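SPbeta prophage-derived uncharacterized protein YorR (Bacillus subtilis, PDB 3KB2) is of unknown function but binds a phosphorylated guanosine diphosphate with magnesium and is probably a nucleotide kinase, perhaps acting on dTMP. Local coordinates at residues L3-V17 and I92-D104. Residues are numbered along the deposited sequence; the frame is centred on the assembly and turned at random.
Sequences LIILEGPDCCFKSTV and IKAKAKVVYLHAD. With MG (magnesium ion), chain D; G3D (guanosine-3'-monophosphate-5'-diphosphate), chain C.
Leu-101 turns its side chain in under the phosphate-binding loop: its CD1 lies 3.3 Å from Cys-12 O, against the CA of Lys-14 and 4.0 Å from Val-17 CG2. Upstream, strands 3-7 and 96-102 run parallel, joined by alternating backbone bonds from Leu-3 N to Lys-95 O through Leu-101 N to Glu-7 O (2.8 Å). On the sheet face of Leu-3 and Ile-5, the Ile-5 and Ile-92 side chains meet tip to tip, CD1 to CD1 at 3.6 Å; on the other, Leu-6 lies alongside Val-99, CD2 to CB 3.6 Å. Gly-8 leaves the strand with its CA 3.3 Å from Leu-101 O. Beyond it, the Lys-14 chain folds back over its last two torsions (chi3 -52°, chi4 -53°), bringing NZ to Pro-9 O, well above that carbonyl's plane, and to G3D O2B (3.2 Å), which also accepts Lys-14 N and Cys-12 N. Ser-15 OG binds magnesium at 2.3 Å and is hydrogen-bonded to Asp-61, while the guanine lies over one face of the Phe-13 ring, its C5 toward the rim. This strand-loop-helix around a diphosphate is a P-loop, a Walker A variant (GxxxxFKS, Phe-13 replacing the usual glycine), in a nucleoside-monophosphate-kinase-like fold of strand order 2-3-1-4-5.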
ATOM      1  N   LEU A   3      17.714 -23.744  -3.958  1.00 24.05           N
ATOM      2  CA  LEU A   3      17.223 -22.371  -3.935  1.00 20.87           C
ATOM      3  C   LEU A   3      15.774 -22.355  -3.480  1.00 14.85           C
ATOM      4  O   LEU A   3      14.882 -22.793  -4.206  1.00 13.18           O
ATOM      5  CB  LEU A   3      17.345 -21.755  -5.331  1.00 19.78           C
ATOM      6  CG  LEU A   3      16.817 -20.337  -5.536  1.00 30.27           C
ATOM      7  CD1 LEU A   3      17.587 -19.365  -4.661  1.00 26.97           C
ATOM      8  CD2 LEU A   3      16.965 -19.959  -7.009  1.00 32.96           C
ATOM      9  N   ILE A   4      15.542 -21.844  -2.275  1.00 17.32           N
ATOM     10  CA  ILE A   4      14.193 -21.799  -1.714  1.00 11.59           C
ATOM     11  C   ILE A   4      13.523 -20.462  -1.967  1.00  9.39           C
ATOM     12  O   ILE A   4      14.010 -19.423  -1.545  1.00 18.53           O
ATOM     13  CB  ILE A   4      14.225 -22.065  -0.198  1.00 16.03           C
ATOM     14  CG1 ILE A   4      14.986 -23.375   0.079  1.00 11.01           C
ATOM     15  CG2 ILE A   4      12.811 -22.143   0.346  1.00 13.41           C
ATOM     16  CD1 ILE A   4      15.217 -23.652   1.539  1.00 19.58           C
ATOM     17  N   ILE A   5      12.394 -20.501  -2.654  1.00 10.71           N
ATOM     18  CA  ILE A   5      11.654 -19.291  -2.982  1.00 16.75           C
ATOM     19  C   ILE A   5      10.334 -19.235  -2.210  1.00 15.41           C
ATOM     20  O   ILE A   5       9.503 -20.149  -2.300  1.00 25.05           O
ATOM     21  CB  ILE A   5      11.387 -19.240  -4.505  1.00 16.19           C
ATOM     22  CG1 ILE A   5      12.728 -19.213  -5.255  1.00 17.99           C
ATOM     23  CG2 ILE A   5      10.589 -18.014  -4.867  1.00 17.53           C
ATOM     24  CD1 ILE A   5      12.632 -19.695  -6.673  1.00 21.34           C
ATOM     25  N   LEU A   6      10.144 -18.159  -1.453  1.00 19.49           N
ATOM     26  CA  LEU A   6       8.934 -17.974  -0.649  1.00 15.44           C
ATOM     27  C   LEU A   6       8.021 -16.927  -1.266  1.00 14.93           C
ATOM     28  O   LEU A   6       8.383 -15.762  -1.382  1.00 12.37           O
ATOM     29  CB  LEU A   6       9.325 -17.561   0.770  1.00 11.65           C
ATOM     30  CG  LEU A   6      10.275 -18.574   1.413  1.00 16.80           C
ATOM     31  CD1 LEU A   6      10.709 -18.091   2.782  1.00 10.94           C
ATOM     32  CD2 LEU A   6       9.565 -19.932   1.522  1.00 10.74           C
ATOM     33  N   GLU A   7       6.828 -17.351  -1.655  1.00 17.01           N
ATOM     34  CA  GLU A   7       5.876 -16.450  -2.277  1.00 15.08           C
ATOM     35  C   GLU A   7       4.540 -16.502  -1.567  1.00 14.79           C
ATOM     36  O   GLU A   7       4.242 -17.449  -0.841  1.00 16.32           O
ATOM     37  CB  GLU A   7       5.694 -16.812  -3.758  1.00 19.87           C
ATOM     38  CG  GLU A   7       6.936 -16.600  -4.610  1.00 13.82           C
ATOM     39  CD  GLU A   7       7.153 -15.144  -4.962  1.00 21.49           C
ATOM     40  OE1 GLU A   7       6.969 -14.286  -4.071  1.00 31.15           O
ATOM     41  OE2 GLU A   7       7.517 -14.847  -6.124  1.00 26.98           O
ATOM     42  N   GLY A   8       3.735 -15.475  -1.790  1.00 12.94           N
ATOM     43  CA  GLY A   8       2.432 -15.422  -1.165  1.00 15.10           C
ATOM     44  C   GLY A   8       2.134 -14.033  -0.646  1.00 17.09           C
ATOM     45  O   GLY A   8       3.041 -13.199  -0.512  1.00 13.38           O
ATOM     46  N   PRO A   9       0.855 -13.752  -0.352  1.00 18.70           N
ATOM     47  CA  PRO A   9       0.415 -12.453   0.160  1.00 18.39           C
ATOM     48  C   PRO A   9       1.016 -12.161   1.532  1.00 19.34           C
ATOM     49  O   PRO A   9       1.606 -13.041   2.165  1.00 24.07           O
ATOM     50  CB  PRO A   9      -1.099 -12.611   0.229  1.00 25.91           C
ATOM     51  CG  PRO A   9      -1.253 -14.078   0.562  1.00 11.75           C
ATOM     52  CD  PRO A   9      -0.282 -14.691  -0.418  1.00 16.06           C
ATOM     53  N   ASP A  10       0.845 -10.925   1.990  1.00 20.24           N
ATOM     54  CA  ASP A  10       1.354 -10.481   3.284  1.00 22.39           C
ATOM     55  C   ASP A  10       0.797 -11.246   4.476  1.00 24.05           C
ATOM     56  O   ASP A  10      -0.296 -11.815   4.425  1.00 14.49           O
ATOM     57  CB  ASP A  10       1.033  -9.009   3.499  1.00 26.26           C
ATOM     58  CG  ASP A  10       1.857  -8.098   2.630  1.00 29.38           C
ATOM     59  OD1 ASP A  10       1.724  -6.865   2.799  1.00 35.71           O
ATOM     60  OD2 ASP A  10       2.625  -8.607   1.784  1.00 37.55           O
ATOM     61  N   CYS A  11       1.562 -11.231   5.558  1.00 19.49           N
ATOM     62  CA  CYS A  11       1.154 -11.884   6.788  1.00 22.39           C
ATOM     63  C   CYS A  11       0.892 -13.375   6.654  1.00 25.29           C
ATOM     64  O   CYS A  11      -0.051 -13.906   7.248  1.00 32.27           O
ATOM     65  CB  CYS A  11      -0.084 -11.178   7.340  1.00 27.16           C
ATOM     66  SG  CYS A  11       0.239  -9.452   7.761  1.00 26.57           S
ATOM     67  N   CYS A  12       1.721 -14.054   5.873  1.00 16.37           N
ATOM     68  CA  CYS A  12       1.556 -15.485   5.704  1.00 16.53           C
ATOM     69  C   CYS A  12       2.800 -16.232   6.161  1.00 11.89           C
ATOM     70  O   CYS A  12       3.131 -17.288   5.628  1.00 18.26           O
ATOM     71  CB  CYS A  12       1.212 -15.821   4.249  1.00 17.72           C
ATOM     72  SG  CYS A  12      -0.475 -15.334   3.766  1.00 23.17           S
ATOM     73  N   PHE A  13       3.481 -15.664   7.150  1.00  7.69           N
ATOM     74  CA  PHE A  13       4.663 -16.264   7.742  1.00 11.78           C
ATOM     75  C   PHE A  13       5.894 -16.365   6.842  1.00 10.35           C
ATOM     76  O   PHE A  13       6.875 -17.006   7.214  1.00 10.28           O
ATOM     77  CB  PHE A  13       4.320 -17.668   8.281  1.00 15.49           C
ATOM     78  CG  PHE A  13       3.072 -17.723   9.156  1.00 20.46           C
ATOM     79  CD1 PHE A  13       2.567 -16.579   9.769  1.00 15.35           C
ATOM     80  CD2 PHE A  13       2.441 -18.944   9.416  1.00 17.40           C
ATOM     81  CE1 PHE A  13       1.461 -16.653  10.626  1.00 16.74           C
ATOM     82  CE2 PHE A  13       1.337 -19.014  10.276  1.00  8.40           C
ATOM     83  CZ  PHE A  13       0.852 -17.875  10.876  1.00  7.17           C
ATOM     84  N   LYS A  14       5.867 -15.727   5.676  1.00 12.41           N
ATOM     85  CA  LYS A  14       7.006 -15.817   4.763  1.00 12.71           C
ATOM     86  C   LYS A  14       8.356 -15.490   5.391  1.00 10.45           C
ATOM     87  O   LYS A  14       9.276 -16.304   5.345  1.00  7.71           O
ATOM     88  CB  LYS A  14       6.768 -14.943   3.523  1.00 14.13           C
ATOM     89  CG  LYS A  14       5.533 -15.374   2.736  1.00 12.54           C
ATOM     90  CD  LYS A  14       5.512 -14.813   1.321  1.00  9.03           C
ATOM     91  CE  LYS A  14       5.717 -13.310   1.314  1.00  9.54           C
ATOM     92  NZ  LYS A  14       4.761 -12.662   2.217  1.00  6.68           N
ATOM     93  N   SER A  15       8.471 -14.311   5.993  1.00 15.68           N
ATOM     94  CA  SER A  15       9.727 -13.889   6.604  1.00 10.43           C
ATOM     95  C   SER A  15      10.135 -14.693   7.829  1.00 18.48           C
ATOM     96  O   SER A  15      11.324 -14.884   8.097  1.00 11.01           O
ATOM     97  CB  SER A  15       9.644 -12.410   6.944  1.00 16.21           C
ATOM     98  OG  SER A  15       9.599 -11.677   5.732  1.00 22.01           O
ATOM     99  N   THR A  16       9.134 -15.157   8.572  1.00 25.37           N
ATOM    100  CA  THR A  16       9.350 -15.971   9.763  1.00 15.71           C
ATOM    101  C   THR A  16       9.899 -17.312   9.278  1.00 20.45           C
ATOM    102  O   THR A  16      10.932 -17.780   9.754  1.00 10.56           O
ATOM    103  CB  THR A  16       8.020 -16.197  10.514  1.00  6.97           C
ATOM    104  OG1 THR A  16       7.465 -14.925  10.857  1.00 11.25           O
ATOM    105  CG2 THR A  16       8.235 -17.004  11.796  1.00 10.14           C
ATOM    106  N   VAL A  17       9.208 -17.926   8.319  1.00 21.35           N
ATOM    107  CA  VAL A  17       9.664 -19.207   7.791  1.00 20.87           C
ATOM    108  C   VAL A  17      11.091 -19.061   7.296  1.00 11.75           C
ATOM    109  O   VAL A  17      11.948 -19.882   7.603  1.00 13.76           O
ATOM    110  CB  VAL A  17       8.768 -19.704   6.637  1.00 12.51           C
ATOM    111  CG1 VAL A  17       9.431 -20.872   5.923  1.00 11.40           C
ATOM    112  CG2 VAL A  17       7.436 -20.144   7.194  1.00  9.42           C
ATOM    113  N   ILE A  92      16.543 -22.125 -13.068  1.00 17.39           N
ATOM    114  CA  ILE A  92      16.628 -22.612 -11.690  1.00 16.54           C
ATOM    115  C   ILE A  92      15.731 -23.807 -11.393  1.00 22.23           C
ATOM    116  O   ILE A  92      15.558 -24.181 -10.236  1.00 22.96           O
ATOM    117  CB  ILE A  92      16.242 -21.499 -10.702  1.00 22.83           C
ATOM    118  CG1 ILE A  92      14.728 -21.263 -10.764  1.00 23.33           C
ATOM    119  CG2 ILE A  92      16.996 -20.210 -11.050  1.00 17.60           C
ATOM    120  CD1 ILE A  92      14.213 -20.181  -9.841  1.00 24.05           C
ATOM    121  N   LYS A  93      15.153 -24.395 -12.434  1.00 20.82           N
ATOM    122  CA  LYS A  93      14.257 -25.533 -12.272  1.00 19.28           C
ATOM    123  C   LYS A  93      14.911 -26.732 -11.588  1.00 25.31           C
ATOM    124  O   LYS A  93      14.239 -27.496 -10.901  1.00 29.91           O
ATOM    125  CB  LYS A  93      13.707 -25.957 -13.643  1.00 26.60           C
ATOM    126  CG  LYS A  93      14.750 -26.538 -14.603  1.00 33.93           C
ATOM    127  CD  LYS A  93      14.272 -26.520 -16.062  1.00 41.76           C
ATOM    128  CE  LYS A  93      15.253 -27.242 -16.980  1.00 37.20           C
ATOM    129  NZ  LYS A  93      16.663 -26.823 -16.735  1.00 44.13           N
ATOM    130  N   ALA A  94      16.220 -26.890 -11.763  1.00 22.43           N
ATOM    131  CA  ALA A  94      16.930 -28.020 -11.178  1.00 29.61           C
ATOM    132  C   ALA A  94      17.481 -27.780  -9.781  1.00 23.58           C
ATOM    133  O   ALA A  94      18.240 -28.592  -9.257  1.00 28.82           O
ATOM    134  CB  ALA A  94      18.066 -28.438 -12.094  1.00 36.49           C
ATOM    135  N   LYS A  95      17.102 -26.678  -9.164  1.00 21.38           N
ATOM    136  CA  LYS A  95      17.631 -26.390  -7.853  1.00 19.12           C
ATOM    137  C   LYS A  95      16.629 -25.609  -7.047  1.00 20.01           C
ATOM    138  O   LYS A  95      16.835 -25.352  -5.864  1.00 24.12           O
ATOM    139  CB  LYS A  95      18.888 -25.551  -8.000  1.00 23.20           C
ATOM    140  CG  LYS A  95      18.640 -24.269  -8.779  1.00 22.16           C
ATOM    141  CD  LYS A  95      19.787 -23.290  -8.619  1.00 25.97           C
ATOM    142  CE  LYS A  95      19.685 -22.142  -9.612  1.00 21.60           C
ATOM    143  NZ  LYS A  95      20.765 -21.130  -9.383  1.00 20.66           N
ATOM    144  N   ALA A  96      15.539 -25.228  -7.688  1.00 18.02           N
ATOM    145  CA  ALA A  96      14.559 -24.422  -7.006  1.00 17.92           C
ATOM    146  C   ALA A  96      13.448 -25.190  -6.333  1.00 23.42           C
ATOM    147  O   ALA A  96      13.023 -26.249  -6.797  1.00 25.05           O
ATOM    148  CB  ALA A  96      13.973 -23.405  -7.973  1.00 22.03           C
ATOM    149  N   LYS A  97      13.007 -24.643  -5.206  1.00 23.31           N
ATOM    150  CA  LYS A  97      11.900 -25.179  -4.429  1.00 19.51           C
ATOM    151  C   LYS A  97      11.011 -23.956  -4.262  1.00 21.65           C
ATOM    152  O   LYS A  97      11.357 -23.025  -3.524  1.00 18.54           O
ATOM    153  CB  LYS A  97      12.376 -25.679  -3.061  1.00 28.02           C
ATOM    154  CG  LYS A  97      12.458 -27.198  -2.929  1.00 27.57           C
ATOM    155  CD  LYS A  97      13.377 -27.814  -3.978  1.00 38.46           C
ATOM    156  CE  LYS A  97      13.630 -29.297  -3.707  1.00 39.99           C
ATOM    157  NZ  LYS A  97      12.382 -30.109  -3.709  1.00 31.56           N
ATOM    158  N   VAL A  98       9.888 -23.944  -4.976  1.00 16.82           N
ATOM    159  CA  VAL A  98       8.963 -22.820  -4.931  1.00 19.15           C
ATOM    160  C   VAL A  98       7.879 -23.010  -3.889  1.00 15.71           C
ATOM    161  O   VAL A  98       7.045 -23.903  -4.007  1.00 16.62           O
ATOM    162  CB  VAL A  98       8.285 -22.590  -6.293  1.00 16.50           C
ATOM    163  CG1 VAL A  98       7.403 -21.355  -6.218  1.00 18.16           C
ATOM    164  CG2 VAL A  98       9.337 -22.423  -7.367  1.00 16.48           C
ATOM    165  N   VAL A  99       7.888 -22.161  -2.870  1.00 14.36           N
ATOM    166  CA  VAL A  99       6.897 -22.264  -1.811  1.00 11.41           C
ATOM    167  C   VAL A  99       5.843 -21.174  -1.905  1.00 14.62           C
ATOM    168  O   VAL A  99       6.161 -20.001  -2.091  1.00 21.33           O
ATOM    169  CB  VAL A  99       7.570 -22.191  -0.438  1.00 11.17           C
ATOM    170  CG1 VAL A  99       6.538 -22.350   0.660  1.00 10.19           C
ATOM    171  CG2 VAL A  99       8.616 -23.250  -0.342  1.00 12.63           C
ATOM    172  N   TYR A 100       4.582 -21.571  -1.788  1.00 15.92           N
ATOM    173  CA  TYR A 100       3.467 -20.635  -1.848  1.00 17.01           C
ATOM    174  C   TYR A 100       2.751 -20.686  -0.501  1.00 12.79           C
ATOM    175  O   TYR A 100       2.108 -21.678  -0.165  1.00 16.08           O
ATOM    176  CB  TYR A 100       2.509 -21.028  -2.993  1.00 20.66           C
ATOM    177  CG  TYR A 100       1.185 -20.275  -3.036  1.00 19.71           C
ATOM    178  CD1 TYR A 100       1.110 -18.920  -2.692  1.00 24.39           C
ATOM    179  CD2 TYR A 100       0.005 -20.915  -3.433  1.00 21.83           C
ATOM    180  CE1 TYR A 100      -0.108 -18.225  -2.736  1.00 15.17           C
ATOM    181  CE2 TYR A 100      -1.217 -20.220  -3.481  1.00 16.54           C
ATOM    182  CZ  TYR A 100      -1.264 -18.880  -3.129  1.00 19.85           C
ATOM    183  OH  TYR A 100      -2.462 -18.189  -3.156  1.00 21.00           O
ATOM    184  N   LEU A 101       2.886 -19.625   0.278  1.00  6.69           N
ATOM    185  CA  LEU A 101       2.233 -19.586   1.564  1.00  5.52           C
ATOM    186  C   LEU A 101       1.006 -18.703   1.458  1.00 13.10           C
ATOM    187  O   LEU A 101       1.098 -17.551   1.030  1.00 16.40           O
ATOM    188  CB  LEU A 101       3.186 -19.043   2.624  1.00  8.79           C
ATOM    189  CG  LEU A 101       4.485 -19.825   2.832  1.00 11.99           C
ATOM    190  CD1 LEU A 101       5.236 -19.252   4.030  1.00  9.81           C
ATOM    191  CD2 LEU A 101       4.175 -21.295   3.074  1.00 12.34           C
ATOM    192  N   HIS A 102      -0.149 -19.238   1.844  1.00 15.97           N
ATOM    193  CA  HIS A 102      -1.390 -18.470   1.767  1.00 21.39           C
ATOM    194  C   HIS A 102      -2.272 -18.627   3.003  1.00 21.72           C
ATOM    195  O   HIS A 102      -1.836 -19.137   4.038  1.00 25.12           O
ATOM    196  CB  HIS A 102      -2.182 -18.897   0.525  1.00 19.35           C
ATOM    197  CG  HIS A 102      -2.526 -20.355   0.508  1.00 21.23           C
ATOM    198  ND1 HIS A 102      -1.608 -21.332   0.190  1.00 26.38           N
ATOM    199  CD2 HIS A 102      -3.670 -21.004   0.830  1.00 12.37           C
ATOM    200  CE1 HIS A 102      -2.171 -22.520   0.319  1.00 20.99           C
ATOM    201  NE2 HIS A 102      -3.421 -22.350   0.706  1.00 22.88           N
ATOM    202  N   ALA A 103      -3.515 -18.172   2.879  1.00 14.47           N
ATOM    203  CA  ALA A 103      -4.507 -18.270   3.950  1.00 17.39           C
ATOM    204  C   ALA A 103      -5.800 -17.652   3.443  1.00 23.61           C
ATOM    205  O   ALA A 103      -5.780 -16.840   2.514  1.00 21.27           O
ATOM    206  CB  ALA A 103      -4.032 -17.533   5.192  1.00  9.66           C
ATOM    207  N   ASP A 104      -6.923 -18.038   4.037  1.00 21.80           N
ATOM    208  CA  ASP A 104      -8.205 -17.487   3.628  1.00 23.23           C
ATOM    209  C   ASP A 104      -8.168 -15.971   3.813  1.00 16.06           C
ATOM    210  O   ASP A 104      -7.349 -15.457   4.566  1.00 18.71           O
ATOM    211  CB  ASP A 104      -9.351 -18.091   4.460  1.00 25.19           C
ATOM    212  CG  ASP A 104      -9.664 -19.538   4.075  1.00 41.54           C
ATOM    213  OD1 ASP A 104      -9.315 -19.952   2.942  1.00 37.99           O
ATOM    214  OD2 ASP A 104     -10.276 -20.263   4.896  1.00 38.28           O
TER
HETATM  215 MG    MG D 181       7.913 -10.267   5.010  1.00 21.61          MG
HETATM  216  PB  G3D C 180       5.048 -12.039   6.104  1.00 19.03           P
HETATM  217  O1B G3D C 180       4.337 -10.765   5.640  1.00 17.86           O
HETATM  218  O2B G3D C 180       4.787 -13.267   5.348  1.00 17.73           O
HETATM  219  O3B G3D C 180       6.676 -11.737   6.127  1.00 19.49           O
HETATM  220  PA  G3D C 180       5.784 -12.673   8.802  1.00 20.34           P
HETATM  221  O3A G3D C 180       4.770 -12.289   7.615  1.00 26.80           O
HETATM  222  O1A G3D C 180       6.499 -13.911   8.533  1.00 25.79           O
HETATM  223  O2A G3D C 180       6.591 -11.401   9.107  1.00 26.59           O
HETATM  224  O5' G3D C 180       4.718 -13.033  10.024  1.00 20.31           O
HETATM  225  C5' G3D C 180       3.630 -12.021  10.077  1.00 14.94           C
HETATM  226  C4' G3D C 180       3.250 -12.257  11.620  1.00 22.60           C
HETATM  227  O4' G3D C 180       2.689 -13.543  11.928  1.00 14.77           O
HETATM  228  C3' G3D C 180       4.252 -12.043  12.629  1.00 20.17           C
HETATM  229  O3' G3D C 180       3.770 -11.302  13.721  1.00 26.36           O
HETATM  230  C2' G3D C 180       4.911 -13.402  13.009  1.00 17.00           C
HETATM  231  O2' G3D C 180       5.346 -13.427  14.251  1.00 28.27           O
HETATM  232  C1' G3D C 180       3.380 -14.176  13.010  1.00 18.35           C
HETATM  233  N9  G3D C 180       3.636 -15.664  12.979  1.00 22.48           N
HETATM  234  C8  G3D C 180       4.784 -16.234  12.446  1.00 18.14           C
HETATM  235  N7  G3D C 180       4.470 -17.529  12.675  1.00 10.30           N
HETATM  236  C5  G3D C 180       3.312 -17.753  13.422  1.00 15.39           C
HETATM  237  C6  G3D C 180       2.823 -18.854  13.786  1.00  6.77           C
HETATM  238  O6  G3D C 180       3.048 -20.099  13.686  1.00 18.16           O
HETATM  239  N1  G3D C 180       1.496 -18.633  14.458  1.00 15.08           N
HETATM  240  C2  G3D C 180       1.139 -17.404  14.561  1.00 13.16           C
HETATM  241  N2  G3D C 180      -0.220 -17.215  15.164  1.00 20.90           N
HETATM  242  N3  G3D C 180       1.614 -16.259  14.099  1.00 19.16           N
HETATM  243  C4  G3D C 180       2.795 -16.557  13.563  1.00 12.83           C
HETATM  244  P1  G3D C 180       4.294 -10.161  14.236  1.00 43.69           P
HETATM  245  O4P G3D C 180       5.204 -10.441  15.304  1.00 43.70           O
HETATM  246  O5P G3D C 180       2.980  -9.475  14.859  1.00 48.41           O
HETATM  247  O6P G3D C 180       4.706  -9.041  13.277  1.00 34.14           O
HETATM  248  O   HOH W   1       7.795  -9.978   7.348  1.00 15.14           O
HETATM  249  O   HOH W   2       7.869 -11.302   2.995  1.00 25.17           O
HETATM  250  O   HOH W   3       9.166  -8.348   4.891  1.00 36.57           O
HETATM  251  O   HOH W   4       6.058  -9.183   4.333  1.00 34.53           O